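Local coordinates for NADP-dependent alcohol dehydrogenase 6 (Saccharomyces cerevisiae, PDB 1PIW), which reduces a broad range of aromatic and aliphatic aldehydes to primary alcohols with NADPH, as a zinc-containing, medium-chain alcohol dehydrogenase, at residues 207-212 with 228-233; 246-251 with 273-278; 258-263 with 285-290. All blocks are in the same frame, centred on the assembly; numbering follows the deposited sequence.

Contact 1 of 3, residues 207-212 with 228-233; sequences YVISRS and IATLEE. With NAP (NADP nicotinamide-adenine-dinucleotide phosphate), chain E.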
loop_
_atom_site.group_PDB
_atom_site.type_symbol
_atom_site.label_atom_id
_atom_site.label_comp_id
_atom_site.label_asym_id
_atom_site.label_seq_id
_atom_site.Cartn_x
_atom_site.Cartn_y
_atom_site.Cartn_z
ATOM N N TYR A 207 18.767 -3.725 -4.951
ATOM C CA TYR A 207 19.114 -4.896 -4.164
ATOM C C TYR A 207 18.376 -6.077 -4.784
ATOM O O TYR A 207 17.168 -5.996 -4.995
ATOM C CB TYR A 207 18.631 -4.727 -2.722
ATOM C CG TYR A 207 19.523 -3.897 -1.827
ATOM C CD1 TYR A 207 20.041 -2.681 -2.259
ATOM C CD2 TYR A 207 19.823 -4.314 -0.523
ATOM C CE1 TYR A 207 20.837 -1.896 -1.417
ATOM C CE2 TYR A 207 20.615 -3.536 0.325
ATOM C CZ TYR A 207 21.117 -2.327 -0.129
ATOM O OH TYR A 207 21.886 -1.531 0.693
ATOM N N VAL A 208 19.073 -7.163 -5.109
ATOM C CA VAL A 208 18.370 -8.320 -5.654
ATOM C C VAL A 208 18.059 -9.172 -4.446
ATOM O O VAL A 208 18.913 -9.368 -3.593
ATOM C CB VAL A 208 19.222 -9.109 -6.661
ATOM C CG1 VAL A 208 18.604 -10.460 -6.917
ATOM C CG2 VAL A 208 19.278 -8.358 -7.979
ATOM N N ILE A 209 16.832 -9.662 -4.354
ATOM C CA ILE A 209 16.445 -10.456 -3.204
ATOM C C ILE A 209 15.939 -11.826 -3.608
ATOM O O ILE A 209 14.759 -12.010 -3.921
ATOM C CB ILE A 209 15.374 -9.713 -2.387
ATOM C CG1 ILE A 209 15.930 -8.349 -1.964
ATOM C CG2 ILE A 209 14.967 -10.537 -1.167
ATOM C CD1 ILE A 209 14.917 -7.433 -1.322
ATOM N N SER A 210 16.851 -12.794 -3.588
ATOM C CA SER A 210 16.525 -14.163 -3.966
ATOM C C SER A 210 16.551 -15.061 -2.742
ATOM O O SER A 210 16.890 -14.618 -1.650
ATOM C CB SER A 210 17.531 -14.658 -4.998
ATOM O OG SER A 210 17.124 -15.897 -5.525
ATOM N N ARG A 211 16.188 -16.324 -2.911
ATOM C CA ARG A 211 16.207 -17.230 -1.775
ATOM C C ARG A 211 17.471 -18.090 -1.712
ATOM O O ARG A 211 18.058 -18.236 -0.651
ATOM C CB ARG A 211 14.927 -18.085 -1.747
ATOM C CG ARG A 211 14.361 -18.502 -3.095
ATOM C CD ARG A 211 12.906 -18.946 -2.941
ATOM N NE ARG A 211 12.477 -19.825 -4.029
ATOM C CZ ARG A 211 12.543 -19.511 -5.319
ATOM N NH1 ARG A 211 13.015 -18.333 -5.686
ATOM N NH2 ARG A 211 12.163 -20.382 -6.244
ATOM N N SER A 212 17.902 -18.647 -2.834
ATOM C CA SER A 212 19.124 -19.444 -2.828
ATOM C C SER A 212 20.277 -18.487 -3.138
ATOM O O SER A 212 20.053 -17.300 -3.358
ATOM C CB SER A 212 19.068 -20.553 -3.885
ATOM O OG SER A 212 19.754 -20.186 -5.075
ATOM N N ILE A 228 20.990 -10.510 -1.662
ATOM C CA ILE A 228 20.519 -11.130 -0.430
ATOM C C ILE A 228 19.953 -12.503 -0.751
ATOM O O ILE A 228 19.292 -12.681 -1.777
ATOM C CB ILE A 228 19.385 -10.312 0.213
ATOM C CG1 ILE A 228 19.875 -8.912 0.572
ATOM C CG2 ILE A 228 18.851 -11.035 1.430
ATOM C CD1 ILE A 228 18.761 -7.985 1.018
ATOM N N ALA A 229 20.198 -13.472 0.125
ATOM C CA ALA A 229 19.686 -14.823 -0.082
ATOM C C ALA A 229 18.886 -15.285 1.125
ATOM O O ALA A 229 19.435 -15.803 2.097
ATOM C CB ALA A 229 20.822 -15.788 -0.355
ATOM N N THR A 230 17.576 -15.074 1.036
ATOM C CA THR A 230 16.613 -15.434 2.068
ATOM C C THR A 230 16.960 -16.659 2.892
ATOM O O THR A 230 17.055 -16.577 4.118
ATOM C CB THR A 230 15.230 -15.653 1.442
ATOM O OG1 THR A 230 14.738 -14.396 0.964
ATOM C CG2 THR A 230 14.250 -16.237 2.456
ATOM N N LEU A 231 17.138 -17.793 2.221
ATOM C CA LEU A 231 17.454 -19.044 2.908
ATOM C C LEU A 231 18.698 -18.947 3.779
ATOM O O LEU A 231 18.874 -19.744 4.696
ATOM C CB LEU A 231 17.615 -20.192 1.900
ATOM C CG LEU A 231 16.356 -20.597 1.120
ATOM C CD1 LEU A 231 16.696 -21.652 0.096
ATOM C CD2 LEU A 231 15.309 -21.119 2.068
ATOM N N GLU A 232 19.540 -17.956 3.513
ATOM C CA GLU A 232 20.770 -17.779 4.272
ATOM C C GLU A 232 20.722 -16.661 5.298
ATOM O O GLU A 232 21.744 -16.370 5.930
ATOM C CB GLU A 232 21.928 -17.507 3.315
ATOM C CG GLU A 232 22.282 -18.679 2.432
ATOM C CD GLU A 232 23.371 -18.346 1.446
ATOM O OE1 GLU A 232 24.388 -17.755 1.867
ATOM O OE2 GLU A 232 23.217 -18.680 0.254
ATOM N N GLU A 233 19.552 -16.049 5.483
ATOM C CA GLU A 233 19.432 -14.919 6.408
ATOM C C GLU A 233 18.674 -15.104 7.720
ATOM O O GLU A 233 18.920 -14.370 8.682
ATOM C CB GLU A 233 18.876 -13.711 5.658
ATOM C CG GLU A 233 19.881 -13.061 4.713
ATOM C CD GLU A 233 20.970 -12.300 5.455
ATOM O OE1 GLU A 233 21.767 -11.593 4.794
ATOM O OE2 GLU A 233 21.028 -12.407 6.702
HETATM P PA NAP E . 10.185 -16.555 -14.556
HETATM O O1A NAP E . 9.040 -17.394 -14.569
HETATM O O2A NAP E . 11.320 -16.543 -15.582
HETATM O O5B NAP E . 10.880 -16.704 -13.124
HETATM C C5B NAP E . 10.081 -16.474 -11.932
HETATM C C4B NAP E . 11.184 -16.286 -10.875
HETATM O O4B NAP E . 10.525 -16.012 -9.553
HETATM C C3B NAP E . 12.070 -17.526 -10.569
HETATM O O3B NAP E . 13.234 -17.458 -11.406
HETATM C C2B NAP E . 12.346 -17.392 -9.083
HETATM O O2B NAP E . 13.402 -16.494 -8.762
HETATM C C1B NAP E . 10.999 -16.868 -8.511
HETATM N N9A NAP E . 10.135 -18.015 -8.114
HETATM C C8A NAP E . 9.613 -19.093 -8.808
HETATM N N7A NAP E . 8.880 -19.920 -8.069
HETATM C C5A NAP E . 8.924 -19.350 -6.805
HETATM C C6A NAP E . 8.333 -19.778 -5.592
HETATM N N6A NAP E . 7.577 -20.870 -5.401
HETATM N N1A NAP E . 8.548 -18.991 -4.454
HETATM C C2A NAP E . 9.323 -17.825 -4.528
HETATM N N3A NAP E . 9.921 -17.375 -5.705
HETATM C C4A NAP E . 9.693 -18.172 -6.824
HETATM O O3 NAP E . 9.763 -15.045 -14.481
HETATM P PN NAP E . 8.538 -14.230 -15.007
HETATM O O1N NAP E . 8.158 -14.659 -16.356
HETATM O O2N NAP E . 8.932 -12.825 -14.839
HETATM O O5D NAP E . 7.409 -14.643 -14.005
HETATM C C5D NAP E . 6.059 -14.418 -14.419
HETATM C C4D NAP E . 5.262 -14.052 -13.218
HETATM O O4D NAP E . 4.895 -12.659 -13.367
HETATM C C3D NAP E . 3.935 -14.847 -13.142
HETATM O O3D NAP E . 3.598 -15.223 -11.794
HETATM C C2D NAP E . 2.941 -13.905 -13.781
HETATM O O2D NAP E . 1.622 -14.121 -13.347
HETATM C C1D NAP E . 3.433 -12.558 -13.395
HETATM P P2B NAP E . 14.466 -16.756 -7.591
HETATM O O1X NAP E . 13.794 -16.285 -6.315
HETATM O O2X NAP E . 14.633 -18.227 -7.662
HETATM O O3X NAP E . 15.651 -15.915 -7.940
#
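I228 lies against the strand that ends at S210, just before R211, its CD1 methyl 4.1 Å from I209 CG1 and 4.1 Å from CD2 at the ring edge of Y207. The I209 and I228 side chains run side by side and point the same way, because both place CG1 anti to the carbonyl carbon (chi1 -58° and -61°). The strands are parallel: I228 N donates to V208 O at 3.1 Å, and I228 O receives S210 N. Past A229 the chain turns but keeps its grip, with T230 N on S210 O (2.8 Å) and L231 N on R211 O (3.0 Å). L231 packs its CG alongside R211 CB, and T230 CB meets the same methylene carbon. Beyond CB the R211 chain runs out extended to NADP, where one guanidinium face lies over adenine N3A. S210 OG donates to O3X of the 2'-phosphate at 2.8 Å, the group NAD lacks; with R211, also an NADP-binding residue, this is consistent with the preference for NADP. The contact closes the beta-alpha-beta unit of strand 205-210, helix 216-222 and strand 226-229; the last is one of the two edge strands of the parallel sheet within this chain, while strand 205-210 pairs on its other side with strand 182-186.

Contact 2 of 3, residues 246-251 with 273-278; sequences LIVVCA and VSISIP. With NAP (NADP nicotinamide-adenine-dinucleotide phosphate), chain E.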
loop_
_atom_site.group_PDB
_atom_site.type_symbol
_atom_site.label_atom_id
_atom_site.label_comp_id
_atom_site.label_asym_id
_atom_site.label_seq_id
_atom_site.Cartn_x
_atom_site.Cartn_y
_atom_site.Cartn_z
ATOM N N LEU A 246 11.179 1.055 -2.085
ATOM C CA LEU A 246 10.242 0.273 -2.871
ATOM C C LEU A 246 10.772 -1.131 -3.132
ATOM O O LEU A 246 11.962 -1.313 -3.376
ATOM C CB LEU A 246 10.022 0.982 -4.199
ATOM C CG LEU A 246 9.433 0.158 -5.329
ATOM C CD1 LEU A 246 7.953 0.026 -5.101
ATOM C CD2 LEU A 246 9.713 0.825 -6.657
ATOM N N ILE A 247 9.888 -2.119 -3.070
ATOM C CA ILE A 247 10.259 -3.501 -3.344
ATOM C C ILE A 247 9.221 -4.059 -4.307
ATOM O O ILE A 247 8.019 -3.922 -4.077
ATOM C CB ILE A 247 10.259 -4.372 -2.073
ATOM C CG1 ILE A 247 11.505 -4.100 -1.249
ATOM C CG2 ILE A 247 10.219 -5.841 -2.441
ATOM C CD1 ILE A 247 11.618 -4.998 -0.038
ATOM N N VAL A 248 9.683 -4.674 -5.390
ATOM C CA VAL A 248 8.780 -5.251 -6.375
ATOM C C VAL A 248 8.929 -6.762 -6.317
ATOM O O VAL A 248 10.031 -7.283 -6.461
ATOM C CB VAL A 248 9.115 -4.764 -7.807
ATOM C CG1 VAL A 248 8.212 -5.419 -8.811
ATOM C CG2 VAL A 248 8.952 -3.275 -7.897
ATOM N N VAL A 249 7.824 -7.465 -6.089
ATOM C CA VAL A 249 7.857 -8.920 -6.023
ATOM C C VAL A 249 7.512 -9.470 -7.398
ATOM O O VAL A 249 6.420 -9.236 -7.907
ATOM C CB VAL A 249 6.858 -9.457 -4.989
ATOM C CG1 VAL A 249 6.996 -10.971 -4.867
ATOM C CG2 VAL A 249 7.107 -8.791 -3.647
ATOM N N CYS A 250 8.457 -10.210 -7.975
ATOM C CA CYS A 250 8.317 -10.773 -9.306
ATOM C C CYS A 250 8.356 -12.284 -9.359
ATOM O O CYS A 250 8.544 -12.860 -10.431
ATOM C CB CYS A 250 9.425 -10.231 -10.193
ATOM S SG CYS A 250 9.596 -8.436 -10.107
ATOM N N ALA A 251 8.175 -12.928 -8.215
ATOM C CA ALA A 251 8.201 -14.384 -8.156
ATOM C C ALA A 251 7.051 -15.048 -8.942
ATOM O O ALA A 251 5.982 -14.458 -9.099
ATOM C CB ALA A 251 8.162 -14.824 -6.702
ATOM N N VAL A 273 5.176 -3.629 -3.810
ATOM C CA VAL A 273 4.289 -3.866 -4.931
ATOM C C VAL A 273 4.630 -5.208 -5.543
ATOM O O VAL A 273 5.724 -5.412 -6.055
ATOM C CB VAL A 273 4.428 -2.796 -6.014
ATOM C CG1 VAL A 273 3.522 -3.130 -7.181
ATOM C CG2 VAL A 273 4.063 -1.454 -5.450
ATOM N N SER A 274 3.681 -6.127 -5.460
ATOM C CA SER A 274 3.841 -7.460 -5.999
ATOM C C SER A 274 3.366 -7.416 -7.431
ATOM O O SER A 274 2.360 -6.785 -7.760
ATOM C CB SER A 274 3.007 -8.443 -5.203
ATOM O OG SER A 274 2.666 -9.545 -6.002
ATOM N N ILE A 275 4.101 -8.104 -8.285
ATOM C CA ILE A 275 3.807 -8.132 -9.703
ATOM C C ILE A 275 3.266 -9.476 -10.183
ATOM O O ILE A 275 2.729 -9.584 -11.290
ATOM C CB ILE A 275 5.093 -7.754 -10.474
ATOM C CG1 ILE A 275 4.922 -6.350 -11.056
ATOM C CG2 ILE A 275 5.499 -8.852 -11.464
ATOM C CD1 ILE A 275 3.557 -6.077 -11.655
ATOM N N SER A 276 3.368 -10.485 -9.323
ATOM C CA SER A 276 2.949 -11.832 -9.672
ATOM C C SER A 276 1.481 -12.218 -9.611
ATOM O O SER A 276 0.663 -11.620 -8.911
ATOM C CB SER A 276 3.760 -12.849 -8.857
ATOM O OG SER A 276 3.560 -12.689 -7.466
ATOM N N ILE A 277 1.195 -13.270 -10.368
ATOM C CA ILE A 277 -0.122 -13.862 -10.492
ATOM C C ILE A 277 0.113 -15.382 -10.491
ATOM O O ILE A 277 0.213 -16.022 -11.543
ATOM C CB ILE A 277 -0.765 -13.416 -11.811
ATOM C CG1 ILE A 277 -0.711 -11.888 -11.898
ATOM C CG2 ILE A 277 -2.186 -13.957 -11.923
ATOM C CD1 ILE A 277 -1.051 -11.335 -13.263
ATOM N N PRO A 278 0.216 -15.975 -9.293
ATOM C CA PRO A 278 0.449 -17.407 -9.094
ATOM C C PRO A 278 -0.721 -18.304 -9.475
ATOM O O PRO A 278 -1.788 -17.822 -9.871
ATOM C CB PRO A 278 0.767 -17.492 -7.607
ATOM C CG PRO A 278 -0.131 -16.441 -7.034
ATOM C CD PRO A 278 0.062 -15.285 -7.997
HETATM P PA NAP E . 10.185 -16.555 -14.556
HETATM O O1A NAP E . 9.040 -17.394 -14.569
HETATM O O2A NAP E . 11.320 -16.543 -15.582
HETATM O O5B NAP E . 10.880 -16.704 -13.124
HETATM C C5B NAP E . 10.081 -16.474 -11.932
HETATM C C4B NAP E . 11.184 -16.286 -10.875
HETATM O O4B NAP E . 10.525 -16.012 -9.553
HETATM C C3B NAP E . 12.070 -17.526 -10.569
HETATM O O3B NAP E . 13.234 -17.458 -11.406
HETATM C C2B NAP E . 12.346 -17.392 -9.083
HETATM O O2B NAP E . 13.402 -16.494 -8.762
HETATM C C1B NAP E . 10.999 -16.868 -8.511
HETATM N N9A NAP E . 10.135 -18.015 -8.114
HETATM C C8A NAP E . 9.613 -19.093 -8.808
HETATM N N7A NAP E . 8.880 -19.920 -8.069
HETATM C C5A NAP E . 8.924 -19.350 -6.805
HETATM C C6A NAP E . 8.333 -19.778 -5.592
HETATM N N6A NAP E . 7.577 -20.870 -5.401
HETATM N N1A NAP E . 8.548 -18.991 -4.454
HETATM C C2A NAP E . 9.323 -17.825 -4.528
HETATM N N3A NAP E . 9.921 -17.375 -5.705
HETATM C C4A NAP E . 9.693 -18.172 -6.824
HETATM O O3 NAP E . 9.763 -15.045 -14.481
HETATM P PN NAP E . 8.538 -14.230 -15.007
HETATM O O1N NAP E . 8.158 -14.659 -16.356
HETATM O O2N NAP E . 8.932 -12.825 -14.839
HETATM O O5D NAP E . 7.409 -14.643 -14.005
HETATM C C5D NAP E . 6.059 -14.418 -14.419
HETATM C C4D NAP E . 5.262 -14.052 -13.218
HETATM O O4D NAP E . 4.895 -12.659 -13.367
HETATM C C3D NAP E . 3.935 -14.847 -13.142
HETATM O O3D NAP E . 3.598 -15.223 -11.794
HETATM C C2D NAP E . 2.941 -13.905 -13.781
HETATM O O2D NAP E . 1.622 -14.121 -13.347
HETATM C C1D NAP E . 3.433 -12.558 -13.395
HETATM P P2B NAP E . 14.466 -16.756 -7.591
HETATM O O1X NAP E . 13.794 -16.285 -6.315
HETATM O O2X NAP E . 14.633 -18.227 -7.662
HETATM O O3X NAP E . 15.651 -15.915 -7.940
#
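V273 sits beside V248 in a parallel ladder, and their side chains emerge on the same face of the sheet. On that face L246 reaches along the strand to V273, its CD1 meeting the CG2 methyl at 4.2 Å as the two side chains slant across one another. V248 CG1, anti to its own backbone N (chi1 177°), projects over V273 O and lies alongside I275 CG1 at 4.1 Å, so the valine methyl fills the step between V273 and I275. Helix 161-174 covers L246 with L172, V248 with V168 and L172, and I275 with T167. The opposite face carries V249 and S274, whose CB atoms meet at 4.0 Å. The backbones are joined by V273 N to I247 O, then V249 N to V273 O and I275 N to V249 O. I275 CG2 packs against the start of the loop, 4.0 Å from C250 CA, and I191 of helix 190-202 touches both residues. Past the strand ends the chains part around NADP. A251 CB abuts adenine N3A at 3.3 Å, while I277 O accepts a hydrogen bond from O2D of the nicotinamide-side ribose at 3.0 Å. Cofactor bound over the carboxyl ends of adjacent parallel strands is the hallmark of the Rossmann fold, here the NADP-binding domain of a medium-chain dehydrogenase.

Contact 3 of 3, residues 258-263 with 285-290; sequences DFNIMP and SLKPYG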
loop_
_atom_site.group_PDB
_atom_site.type_symbol
_atom_site.label_atom_id
_atom_site.label_comp_id
_atom_site.label_asym_id
_atom_site.label_seq_id
_atom_site.Cartn_x
_atom_site.Cartn_y
_atom_site.Cartn_z
ATOM N N ASP A 258 8.054 -14.439 2.485
ATOM C CA ASP A 258 7.530 -14.083 3.795
ATOM C C ASP A 258 7.056 -12.641 3.915
ATOM O O ASP A 258 7.837 -11.732 4.207
ATOM C CB ASP A 258 8.569 -14.366 4.876
ATOM C CG ASP A 258 7.948 -14.499 6.247
ATOM O OD1 ASP A 258 7.301 -13.532 6.700
ATOM O OD2 ASP A 258 8.101 -15.572 6.869
ATOM N N PHE A 259 5.764 -12.436 3.703
ATOM C CA PHE A 259 5.199 -11.104 3.807
ATOM C C PHE A 259 4.941 -10.688 5.267
ATOM O O PHE A 259 4.092 -9.835 5.544
ATOM C CB PHE A 259 3.907 -11.039 2.997
ATOM C CG PHE A 259 4.119 -11.157 1.517
ATOM C CD1 PHE A 259 4.622 -10.090 0.791
ATOM C CD2 PHE A 259 3.819 -12.342 0.850
ATOM C CE1 PHE A 259 4.822 -10.199 -0.576
ATOM C CE2 PHE A 259 4.017 -12.463 -0.519
ATOM C CZ PHE A 259 4.519 -11.387 -1.234
ATOM N N ASN A 260 5.683 -11.297 6.190
ATOM C CA ASN A 260 5.564 -11.003 7.614
ATOM C C ASN A 260 6.892 -10.443 8.067
ATOM O O ASN A 260 7.047 -10.011 9.213
ATOM C CB ASN A 260 5.290 -12.274 8.412
ATOM C CG ASN A 260 4.113 -13.048 7.884
ATOM O OD1 ASN A 260 2.981 -12.559 7.891
ATOM N ND2 ASN A 260 4.367 -14.270 7.417
ATOM N N ILE A 261 7.857 -10.478 7.156
ATOM C CA ILE A 261 9.195 -9.986 7.436
ATOM C C ILE A 261 9.494 -8.796 6.543
ATOM O O ILE A 261 9.864 -7.725 7.017
ATOM C CB ILE A 261 10.258 -11.074 7.160
ATOM C CG1 ILE A 261 9.830 -12.386 7.806
ATOM C CG2 ILE A 261 11.617 -10.647 7.718
ATOM C CD1 ILE A 261 10.745 -13.540 7.487
ATOM N N MET A 262 9.298 -8.993 5.247
ATOM C CA MET A 262 9.590 -7.966 4.262
ATOM C C MET A 262 9.373 -6.527 4.725
ATOM O O MET A 262 10.231 -5.660 4.520
ATOM C CB MET A 262 8.787 -8.222 2.996
ATOM C CG MET A 262 9.432 -7.642 1.778
ATOM S SD MET A 262 8.400 -7.862 0.353
ATOM C CE MET A 262 8.634 -9.605 -0.052
ATOM N N PRO A 263 8.227 -6.248 5.360
ATOM C CA PRO A 263 7.951 -4.885 5.827
ATOM C C PRO A 263 9.079 -4.214 6.620
ATOM O O PRO A 263 9.356 -3.028 6.434
ATOM C CB PRO A 263 6.679 -5.068 6.636
ATOM C CG PRO A 263 5.956 -6.141 5.833
ATOM C CD PRO A 263 7.067 -7.129 5.590
ATOM N N SER A 285 -0.729 -13.829 1.671
ATOM C CA SER A 285 -0.924 -13.832 3.120
ATOM C C SER A 285 0.138 -13.142 3.978
ATOM O O SER A 285 1.346 -13.228 3.715
ATOM C CB SER A 285 -1.106 -15.271 3.602
ATOM O OG SER A 285 -2.264 -15.850 3.029
ATOM N N LEU A 286 -0.338 -12.467 5.024
ATOM C CA LEU A 286 0.524 -11.752 5.955
ATOM C C LEU A 286 -0.256 -11.223 7.155
ATOM O O LEU A 286 -1.452 -10.937 7.058
ATOM C CB LEU A 286 1.224 -10.588 5.240
ATOM C CG LEU A 286 0.381 -9.581 4.443
ATOM C CD1 LEU A 286 -0.498 -8.743 5.367
ATOM C CD2 LEU A 286 1.320 -8.679 3.658
ATOM N N LYS A 287 0.439 -11.112 8.287
ATOM C CA LYS A 287 -0.143 -10.593 9.521
ATOM C C LYS A 287 -0.024 -9.080 9.391
ATOM O O LYS A 287 1.065 -8.523 9.536
ATOM C CB LYS A 287 0.656 -11.090 10.731
ATOM C CG LYS A 287 0.789 -12.617 10.805
ATOM C CD LYS A 287 1.558 -13.088 12.044
ATOM C CE LYS A 287 3.003 -12.595 12.049
ATOM N NZ LYS A 287 3.751 -13.045 13.264
ATOM N N PRO A 288 -1.147 -8.401 9.102
ATOM C CA PRO A 288 -1.301 -6.950 8.911
ATOM C C PRO A 288 -0.533 -6.047 9.870
ATOM O O PRO A 288 -0.063 -4.971 9.489
ATOM C CB PRO A 288 -2.808 -6.754 9.005
ATOM C CG PRO A 288 -3.324 -8.021 8.391
ATOM C CD PRO A 288 -2.462 -9.065 9.065
ATOM N N TYR A 289 -0.421 -6.489 11.114
ATOM C CA TYR A 289 0.299 -5.754 12.146
ATOM C C TYR A 289 1.602 -5.125 11.629
ATOM O O TYR A 289 2.093 -4.142 12.188
ATOM C CB TYR A 289 0.601 -6.718 13.294
ATOM C CG TYR A 289 1.516 -6.191 14.374
ATOM C CD1 TYR A 289 1.135 -5.121 15.183
ATOM C CD2 TYR A 289 2.747 -6.801 14.619
ATOM C CE1 TYR A 289 1.956 -4.676 16.214
ATOM C CE2 TYR A 289 3.574 -6.367 15.644
ATOM C CZ TYR A 289 3.176 -5.304 16.442
ATOM O OH TYR A 289 3.990 -4.887 17.477
ATOM N N GLY A 290 2.143 -5.698 10.555
ATOM C CA GLY A 290 3.392 -5.218 9.985
ATOM C C GLY A 290 3.295 -4.103 8.960
ATOM O O GLY A 290 4.235 -3.323 8.798
#
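F259 and L286 approach with their CA atoms 5.2 Å apart, where an irregular loop meets the end of strand 284-286 and the short 3-10 turn 288-290 that follows. The loop opens with an Asx turn: D258 OD1 accepts from N260 N at 2.8 Å. N260 then bridges the segments, its OD1 receiving K287 N at 3.0 Å, with the donor nearly in line with the side-chain C=O and an angle of 157° at the hydrogen. Setting CG anti to the carbonyl carbon (chi1 -53°) swings the amide toward the strand, while ND2 turns back to D258 OD1 in a weak bond consistent with this orientation of the amide. The K287 chain passes alongside the same oxygen, its CG 3.6 Å from N260 OD1. With an alanine in place of N260, K287 N is likely to lose its acceptor across the contact and D258 OD1 its second, weak donor. F259 contributes its CB, packed on L286 CB at 3.5 Å, and its ring leads away to V249 and L254. S285 and L286 extend the sheet across the dimer interface by antiparallel pairing with a strand of the second subunit, and S285 OG bonds to S285 OG of that subunit. At the far end of the contact, P263 rests its CB against the carbonyl of G290, 3.7 Å from O.

All three contacts lie in the NADP-binding domain. Contacts 1 and 2 belong to one parallel sheet, their centres about 15 Å apart, and meet where I209 CD1 packs on I247 CD1; both touch the same NADP, contact 1 at the 2'-phosphate and adenine and contact 2 from adenine to the nicotinamide ribose. Along the chain contact 1 closes before the others open, whereas the segments of contacts 2 and 3 alternate. Contact 3, centred about 14 Å from contact 2, leans on it: M262 packs on I247 and V249, F259 on V249. Strand 284-286 follows strand 270-274, so the chain passes from the cofactor site to the dimer interface, which both contacts 2 and 3 reach.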